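Local coordinates for protein S100-A5 (Homo sapiens, PDB 6WN7) that binds calcium, zinc and copper ions as an S100-family EF-hand homodimer, with calcium and copper competing for the same sites, at residues E69-F72 with K73-S76; F19-Y22 with S23-G27. The protein carries 2 engineered substitutions. All coordinates share one frame; numbering follows the deposited sequence. Where two conformers were deposited one is given.

Contact 1 of 2, residues E69-F72 with K73-S76; sequences EIDF and KEYS. With CA (calcium ion), chain L.
D71 and E74 hold each other in a capping box at the start of helix 72-93. The backbone N of E74 gives a nearly straight bond (170°) to D71 OD1, at 2.8 Å. In return D71 N donates to E74 OE1 at 2.9 Å, on the anti side of that carboxylate. D71 CG sits between its own backbone N and carbonyl carbon (chi1 66°), which swings OD1 round to the helix end. E74 OE1 has a second task. With OE2 it grips the calcium ion, the two oxygens at 2.5 and 2.6 Å from it. The main-chain O of E69 and a water join the same calcium. D63, N65 and D67 complete this EF-hand site. The bond from D71 N is thus a second-shell contact that probably steadies the bidentate glutamate. D71 O takes the N-H of Y75, and F72 O takes that of S76. S76 OG lies over one face of the F72 ring; its 2.5 Å approach to F72 O is doubtfully short. I70 CG2 packs on Y75 CB at 3.8 Å. E69 OE2 is hydrogen-bonded to T31 OG1 in the other EF-hand loop. I70 rests on M59 and L62 of helix 52-62, while F72, K73 and S76 pack against helix 72-93 of the second subunit.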
loop_
_atom_site.group_PDB
_atom_site.type_symbol
_atom_site.label_atom_id
_atom_site.label_comp_id
_atom_site.label_asym_id
_atom_site.label_seq_id
_atom_site.Cartn_x
_atom_site.Cartn_y
_atom_site.Cartn_z
ATOM N N GLU B 69 -19.239 -5.060 0.956
ATOM C CA GLU B 69 -18.018 -5.831 0.935
ATOM C C GLU B 69 -16.911 -4.896 0.495
ATOM O O GLU B 69 -17.139 -3.987 -0.302
ATOM C CB GLU B 69 -18.106 -6.963 -0.080
ATOM C CG GLU B 69 -19.253 -7.904 0.136
ATOM C CD GLU B 69 -18.966 -8.967 1.182
ATOM O OE1 GLU B 69 -19.937 -9.512 1.739
ATOM O OE2 GLU B 69 -17.784 -9.258 1.444
ATOM N N ILE B 70 -15.712 -5.138 1.011
ATOM C CA ILE B 70 -14.514 -4.372 0.672
ATOM C C ILE B 70 -13.636 -5.261 -0.191
ATOM O O ILE B 70 -13.052 -6.223 0.309
ATOM C CB ILE B 70 -13.753 -3.932 1.931
ATOM C CG1 ILE B 70 -14.693 -3.189 2.870
ATOM C CG2 ILE B 70 -12.554 -3.073 1.579
ATOM C CD1 ILE B 70 -15.454 -2.082 2.211
ATOM N N ASP B 71 -13.514 -4.935 -1.470
ATOM C CA ASP B 71 -12.657 -5.676 -2.383
ATOM C C ASP B 71 -11.234 -5.140 -2.312
ATOM O O ASP B 71 -10.952 -4.167 -1.623
ATOM C CB ASP B 71 -13.232 -5.667 -3.803
ATOM C CG ASP B 71 -13.254 -4.284 -4.451
ATOM O OD1 ASP B 71 -12.706 -3.329 -3.874
ATOM O OD2 ASP B 71 -13.811 -4.169 -5.572
ATOM N N PHE B 72 -10.311 -5.800 -3.001
ATOM C CA PHE B 72 -8.924 -5.400 -2.821
ATOM C C PHE B 72 -8.692 -3.956 -3.253
ATOM O O PHE B 72 -7.863 -3.261 -2.671
ATOM C CB PHE B 72 -7.988 -6.349 -3.556
ATOM C CG PHE B 72 -6.544 -6.075 -3.282
ATOM C CD1 PHE B 72 -5.958 -6.519 -2.123
ATOM C CD2 PHE B 72 -5.775 -5.359 -4.174
ATOM C CE1 PHE B 72 -4.646 -6.253 -1.866
ATOM C CE2 PHE B 72 -4.462 -5.097 -3.913
ATOM C CZ PHE B 72 -3.901 -5.538 -2.754
ATOM N N LYS B 73 -9.408 -3.478 -4.259
ATOM C CA LYS B 73 -9.195 -2.105 -4.705
ATOM C C LYS B 73 -9.665 -1.100 -3.664
ATOM O O LYS B 73 -8.975 -0.122 -3.372
ATOM C CB LYS B 73 -9.933 -1.868 -6.008
ATOM C CG LYS B 73 -9.993 -0.428 -6.415
ATOM C CD LYS B 73 -10.410 -0.307 -7.856
ATOM C CE LYS B 73 -10.671 1.131 -8.198
ATOM N NZ LYS B 73 -11.365 1.284 -9.507
ATOM N N GLU B 74 -10.854 -1.316 -3.108
ATOM C CA GLU B 74 -11.334 -0.491 -2.000
ATOM C C GLU B 74 -10.423 -0.595 -0.785
ATOM O O GLU B 74 -10.143 0.411 -0.124
ATOM C CB GLU B 74 -12.737 -0.962 -1.621
ATOM C CG GLU B 74 -13.750 -0.740 -2.732
ATOM C CD GLU B 74 -15.086 -1.451 -2.534
ATOM O OE1 GLU B 74 -15.132 -2.526 -1.919
ATOM O OE2 GLU B 74 -16.105 -0.915 -3.026
ATOM N N TYR B 75 -9.959 -1.810 -0.462
ATOM C CA TYR B 75 -9.041 -2.017 0.663
ATOM C C TYR B 75 -7.706 -1.333 0.431
ATOM O O TYR B 75 -7.024 -0.959 1.382
ATOM C CB TYR B 75 -8.856 -3.526 0.891
ATOM C CG TYR B 75 -7.574 -4.013 1.562
ATOM C CD1 TYR B 75 -7.534 -4.274 2.930
ATOM C CD2 TYR B 75 -6.429 -4.279 0.821
ATOM C CE1 TYR B 75 -6.375 -4.745 3.552
ATOM C CE2 TYR B 75 -5.263 -4.753 1.429
ATOM C CZ TYR B 75 -5.237 -4.995 2.801
ATOM O OH TYR B 75 -4.081 -5.488 3.421
ATOM N N SER B 76 -7.311 -1.168 -0.820
ATOM C CA SER B 76 -6.059 -0.493 -1.100
ATOM C C SER B 76 -6.084 0.972 -0.704
ATOM O O SER B 76 -5.018 1.563 -0.499
ATOM C CB SER B 76 -5.811 -0.639 -2.584
ATOM O OG SER B 76 -5.774 -2.005 -2.921
HETATM CA CA CA L . -17.535 -2.915 -2.258
HETATM O O HOH W 1 -16.995 -4.605 -3.723
#

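Contact 2 of 2, residues F19-Y22 with S23-G27; sequences FHKY and SGREG. With CA (calcium ion), chain K.
The F19 ring carries S23 CB over one face, in a CH-pi contact 4.1 Å from the ring centroid. At its edge, in plane, lies CD2 of H20. F19 CD2 in turn sits over one face of the H20 imidazole, which also stacks on F90 of the second subunit. The guanidinium of R25 is covered on one face by Y22 CD1, and its edge meets K21 O. The Y22 and R25 side chains run alongside each other, pointing the same way, with ring and guanidinium planes 35° apart, and R25 NH2 comes to 3.5 Å from Y22 CE1. A weak bond from R25 NE to K21 O, 3.3 Å long, may help to set the turn of the guanidinium.

Here helix 7-23 ends and the first EF-hand loop begins, the S100-type loop that meets its calcium largely through main-chain oxygens. S23 O and E26 O each bind the ion at 2.3 Å, together with a water, S28, T31 and E36. F19 O accepts from both S23 N (2.8 Å) and Y22 N. The torsion of S23 (chi1 69°) points OG back over H20 CA, and its hydroxyl is bonded to K29 O. A leucine in place of F19 would take away the aromatic ring, and S23 CB would probably lose its CH-pi partner and F72 its edge-to-face neighbour. Y22 OH bonds to E44, and H20 NE2 to N87 of the second subunit.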
loop_
_atom_site.group_PDB
_atom_site.type_symbol
_atom_site.label_atom_id
_atom_site.label_comp_id
_atom_site.label_asym_id
_atom_site.label_seq_id
_atom_site.Cartn_x
_atom_site.Cartn_y
_atom_site.Cartn_z
ATOM N N PHE B 19 -4.778 -9.375 3.376
ATOM C CA PHE B 19 -6.157 -9.234 2.910
ATOM C C PHE B 19 -6.832 -10.589 2.860
ATOM O O PHE B 19 -7.903 -10.781 3.427
ATOM C CB PHE B 19 -6.147 -8.582 1.525
ATOM C CG PHE B 19 -7.494 -8.422 0.913
ATOM C CD1 PHE B 19 -8.316 -7.370 1.260
ATOM C CD2 PHE B 19 -7.948 -9.317 -0.020
ATOM C CE1 PHE B 19 -9.566 -7.223 0.679
ATOM C CE2 PHE B 19 -9.198 -9.170 -0.587
ATOM C CZ PHE B 19 -10.000 -8.121 -0.242
ATOM N N HIS B 20 -6.178 -11.557 2.215
ATOM C CA HIS B 20 -6.777 -12.864 1.959
ATOM C C HIS B 20 -6.915 -13.693 3.225
ATOM O O HIS B 20 -7.867 -14.465 3.341
ATOM C CB HIS B 20 -5.972 -13.574 0.878
ATOM C CG HIS B 20 -6.296 -13.086 -0.501
ATOM N ND1 HIS B 20 -7.352 -13.573 -1.240
ATOM C CD2 HIS B 20 -5.728 -12.122 -1.260
ATOM C CE1 HIS B 20 -7.418 -12.933 -2.390
ATOM N NE2 HIS B 20 -6.431 -12.061 -2.435
ATOM N N LYS B 21 -6.006 -13.542 4.189
ATOM C CA LYS B 21 -6.193 -14.190 5.484
ATOM C C LYS B 21 -7.591 -13.929 6.036
ATOM O O LYS B 21 -8.208 -14.820 6.623
ATOM C CB LYS B 21 -5.117 -13.720 6.473
ATOM C CG LYS B 21 -5.233 -14.319 7.876
ATOM C CD LYS B 21 -4.321 -13.654 8.916
ATOM C CE LYS B 21 -2.882 -13.533 8.440
ATOM N NZ LYS B 21 -1.925 -13.379 9.587
ATOM N N TYR B 22 -8.112 -12.718 5.857
ATOM C CA TYR B 22 -9.405 -12.352 6.422
ATOM C C TYR B 22 -10.541 -12.358 5.413
ATOM O O TYR B 22 -11.674 -12.635 5.798
ATOM C CB TYR B 22 -9.301 -10.983 7.107
ATOM C CG TYR B 22 -8.307 -11.016 8.241
ATOM C CD1 TYR B 22 -8.680 -11.478 9.476
ATOM C CD2 TYR B 22 -6.998 -10.656 8.053
ATOM C CE1 TYR B 22 -7.794 -11.560 10.496
ATOM C CE2 TYR B 22 -6.102 -10.729 9.074
ATOM C CZ TYR B 22 -6.514 -11.193 10.292
ATOM O OH TYR B 22 -5.650 -11.264 11.335
ATOM N N SER B 23 -10.282 -12.103 4.129
ATOM C CA SER B 23 -11.369 -12.076 3.153
ATOM C C SER B 23 -11.973 -13.455 2.891
ATOM O O SER B 23 -13.145 -13.550 2.524
ATOM C CB SER B 23 -10.882 -11.451 1.852
ATOM O OG SER B 23 -9.961 -12.285 1.211
ATOM N N GLY B 24 -11.220 -14.520 3.076
ATOM C CA GLY B 24 -11.730 -15.863 2.842
ATOM C C GLY B 24 -12.513 -16.536 3.966
ATOM O O GLY B 24 -12.932 -17.690 3.803
ATOM N N ARG B 25 -12.742 -15.851 5.092
ATOM C CA ARG B 25 -13.405 -16.474 6.229
ATOM C C ARG B 25 -14.891 -16.694 5.979
ATOM O O ARG B 25 -15.438 -17.729 6.378
ATOM C CB ARG B 25 -13.173 -15.629 7.469
ATOM C CG ARG B 25 -11.720 -15.379 7.687
ATOM C CD ARG B 25 -11.461 -14.731 9.002
ATOM N NE ARG B 25 -10.067 -14.923 9.382
ATOM C CZ ARG B 25 -9.599 -14.795 10.614
ATOM N NH1 ARG B 25 -10.402 -14.479 11.614
ATOM N NH2 ARG B 25 -8.317 -14.996 10.834
ATOM N N GLU B 26 -15.559 -15.751 5.316
ATOM C CA GLU B 26 -16.985 -15.880 5.069
ATOM C C GLU B 26 -17.386 -15.170 3.783
ATOM O O GLU B 26 -16.716 -14.245 3.312
ATOM C CB GLU B 26 -17.780 -15.314 6.243
ATOM C CG GLU B 26 -17.390 -13.904 6.567
ATOM C CD GLU B 26 -18.428 -13.213 7.402
ATOM O OE1 GLU B 26 -19.118 -13.933 8.161
ATOM O OE2 GLU B 26 -18.556 -11.973 7.297
ATOM N N GLY B 27 -18.505 -15.609 3.226
ATOM C CA GLY B 27 -18.976 -14.965 2.032
ATOM C C GLY B 27 -18.009 -15.167 0.888
ATOM O O GLY B 27 -17.269 -16.150 0.824
HETATM CA CA CA K . -15.213 -12.609 2.717
HETATM O O HOH W 2 -17.219 -11.431 2.516
#

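Overall arrangement
From the N terminus, helix 7-23 leads into contact 2, where the chain leaves the helix for the first calcium loop. Helix 34-44 follows, then helix 52-62 and the second loop. Contact 1 comes at the end of that loop, where helix 72-93 starts. Both contacts are local turns, so neither encloses the other; they stand in series, one in each EF-hand. They meet in space, with centres about 12 Å apart. The F19 ring is the join: its CD1 lies 3.5 Å from Y75 CG, and its CZ packs on the backbone of I70 and F72. The end of the first helix is thereby tied to the start of the last.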